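Side-chain contact in 6-phospho-alpha-glucosidase (Merdibacter massiliensis, PDB 6VC6), which probably hydrolyses 6-phospho-alpha-glucosides, with NAD and manganese bound beside the sugar phosphate: residues A[152-157]-A[393-398]. Residues are numbered along the deposited sequence; the frame is centred on the assembly and turned at random.
Sequences VAEALR and LLVDAY
Of residues 152-157 and 393-398, Ala155 and Val395 come nearest, their CA atoms 6.0 Å apart, and no hydrogen bond passes between the two segments. Val395 packs as a knob into the hole formed by Ile151, Glu154, Ala155 and Arg158. Its CG2 runs up against the aliphatic part of Glu154, 3.6 Å from Glu154 CG, and its CG1 turns to the methyl of Ala155, with CB of Ala155 4.3 Å from CG1 of Val395. The Glu154 and Val395 side chains cross at about a right angle, so the valine meets the glutamate's methylene, while the carboxylate is taken up by basic groups. Glu154 leaves its helix with CG anti to the backbone N (chi1 166°) and then bends at chi2, which swings the carboxylate back to Arg157 one turn on. Arg157 grips it side-on: NE reaches Glu154 OE1 at 3.2 Å from above the carboxylate plane, and NH2 reaches Glu154 OE2 at 2.9 Å on the syn side, nearly straight at 173°. Both oxygens lie close to the guanidinium plane. Lys392 also bridges to OE1 and Arg158 to OE2, so this buried carboxylate is shared among three basic side chains and is likely to stay ionised. An alanine in place of Glu154 would take the methylene away from Val395 and is likely to leave Arg157, Arg158 and Lys392 close together without their common counter-charge. Arg158 also pairs with Asp396, a second charged link between the helices, and Tyr399 OH bonds to the carbonyl of Ala155. This is close helix-helix packing across a small alanine, joining helix 149-159, which follows a parallel strand of the NAD-binding Rossmann-like domain, to helix 378-400 of the C-terminal part of a family 4 glycoside hydrolase.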
loop_
_atom_site.group_PDB
_atom_site.type_symbol
_atom_site.label_atom_id
_atom_site.label_comp_id
_atom_site.label_asym_id
_atom_site.label_seq_id
_atom_site.Cartn_x
_atom_site.Cartn_y
_atom_site.Cartn_z
ATOM N N VAL A 152 -7.360 -6.317 0.426
ATOM C CA VAL A 152 -6.771 -7.237 1.396
ATOM C C VAL A 152 -7.381 -7.022 2.776
ATOM O O VAL A 152 -7.704 -7.984 3.484
ATOM C CB VAL A 152 -5.239 -7.080 1.424
ATOM C CG1 VAL A 152 -4.642 -7.871 2.578
ATOM C CG2 VAL A 152 -4.636 -7.530 0.102
ATOM N N ALA A 153 -7.558 -5.760 3.175
ATOM C CA ALA A 153 -8.127 -5.473 4.490
ATOM C C ALA A 153 -9.550 -6.000 4.607
ATOM O O ALA A 153 -9.953 -6.495 5.667
ATOM C CB ALA A 153 -8.087 -3.969 4.763
ATOM N N GLU A 154 -10.329 -5.904 3.526
ATOM C CA GLU A 154 -11.698 -6.408 3.559
ATOM C C GLU A 154 -11.726 -7.926 3.682
ATOM O O GLU A 154 -12.536 -8.479 4.435
ATOM C CB GLU A 154 -12.453 -5.948 2.310
ATOM C CG GLU A 154 -13.767 -6.674 2.063
ATOM C CD GLU A 154 -14.829 -6.356 3.102
ATOM O OE1 GLU A 154 -14.674 -5.358 3.837
ATOM O OE2 GLU A 154 -15.824 -7.108 3.180
ATOM N N ALA A 155 -10.842 -8.617 2.958
ATOM C CA ALA A 155 -10.794 -10.073 3.050
ATOM C C ALA A 155 -10.282 -10.526 4.413
ATOM O O ALA A 155 -10.769 -11.520 4.964
ATOM C CB ALA A 155 -9.922 -10.643 1.932
ATOM N N LEU A 156 -9.303 -9.811 4.971
ATOM C CA LEU A 156 -8.782 -10.175 6.284
ATOM C C LEU A 156 -9.780 -9.863 7.392
ATOM O O LEU A 156 -9.753 -10.506 8.447
ATOM C CB LEU A 156 -7.456 -9.457 6.542
ATOM C CG LEU A 156 -6.291 -9.870 5.640
ATOM C CD1 LEU A 156 -4.994 -9.218 6.094
ATOM C CD2 LEU A 156 -6.149 -11.386 5.594
ATOM N N ARG A 157 -10.660 -8.883 7.172
ATOM C CA ARG A 157 -11.715 -8.605 8.143
ATOM C C ARG A 157 -12.647 -9.799 8.295
ATOM O O ARG A 157 -13.087 -10.118 9.407
ATOM C CB ARG A 157 -12.498 -7.361 7.719
ATOM C CG ARG A 157 -13.698 -7.047 8.599
ATOM C CD ARG A 157 -14.578 -5.971 7.979
ATOM N NE ARG A 157 -15.326 -6.462 6.823
ATOM C CZ ARG A 157 -16.454 -7.161 6.905
ATOM N NH1 ARG A 157 -16.968 -7.459 8.091
ATOM N NH2 ARG A 157 -17.069 -7.565 5.803
ATOM N N LEU A 393 -17.963 -6.848 -3.175
ATOM C CA LEU A 393 -18.449 -7.860 -4.106
ATOM C C LEU A 393 -17.313 -8.727 -4.632
ATOM O O LEU A 393 -17.528 -9.901 -4.953
ATOM C CB LEU A 393 -19.193 -7.197 -5.266
ATOM C CG LEU A 393 -20.572 -6.613 -4.953
ATOM C CD1 LEU A 393 -20.986 -5.618 -6.026
ATOM C CD2 LEU A 393 -21.608 -7.716 -4.809
ATOM N N LEU A 394 -16.101 -8.172 -4.722
ATOM C CA LEU A 394 -14.972 -8.944 -5.232
ATOM C C LEU A 394 -14.571 -10.045 -4.257
ATOM O O LEU A 394 -14.428 -11.210 -4.647
ATOM C CB LEU A 394 -13.787 -8.021 -5.516
ATOM C CG LEU A 394 -12.576 -8.718 -6.135
ATOM C CD1 LEU A 394 -12.876 -9.150 -7.565
ATOM C CD2 LEU A 394 -11.350 -7.823 -6.085
ATOM N N VAL A 395 -14.380 -9.698 -2.982
ATOM C CA VAL A 395 -14.052 -10.718 -1.996
ATOM C C VAL A 395 -15.252 -11.612 -1.711
ATOM O O VAL A 395 -15.087 -12.705 -1.156
ATOM C CB VAL A 395 -13.513 -10.080 -0.701
ATOM C CG1 VAL A 395 -12.498 -8.995 -1.029
ATOM C CG2 VAL A 395 -14.647 -9.521 0.124
ATOM N N ASP A 396 -16.461 -11.172 -2.072
ATOM C CA ASP A 396 -17.599 -12.084 -2.097
ATOM C C ASP A 396 -17.360 -13.214 -3.089
ATOM O O ASP A 396 -17.639 -14.383 -2.794
ATOM C CB ASP A 396 -18.878 -11.328 -2.456
ATOM C CG ASP A 396 -19.602 -10.786 -1.242
ATOM O OD1 ASP A 396 -19.101 -10.972 -0.114
ATOM O OD2 ASP A 396 -20.675 -10.173 -1.418
ATOM N N ALA A 397 -16.839 -12.880 -4.273
ATOM C CA ALA A 397 -16.526 -13.901 -5.267
ATOM C C ALA A 397 -15.424 -14.832 -4.784
ATOM O O ALA A 397 -15.418 -16.018 -5.135
ATOM C CB ALA A 397 -16.122 -13.242 -6.585
ATOM N N TYR A 398 -14.485 -14.318 -3.988
ATOM C CA TYR A 398 -13.430 -15.167 -3.445
ATOM C C TYR A 398 -14.001 -16.196 -2.476
ATOM O O TYR A 398 -13.646 -17.379 -2.529
ATOM C CB TYR A 398 -12.369 -14.311 -2.753
ATOM C CG TYR A 398 -11.485 -15.094 -1.807
ATOM C CD1 TYR A 398 -10.447 -15.879 -2.289
ATOM C CD2 TYR A 398 -11.693 -15.053 -0.434
ATOM C CE1 TYR A 398 -9.638 -16.601 -1.431
ATOM C CE2 TYR A 398 -10.891 -15.771 0.431
ATOM C CZ TYR A 398 -9.865 -16.542 -0.073
ATOM O OH TYR A 398 -9.061 -17.258 0.785
#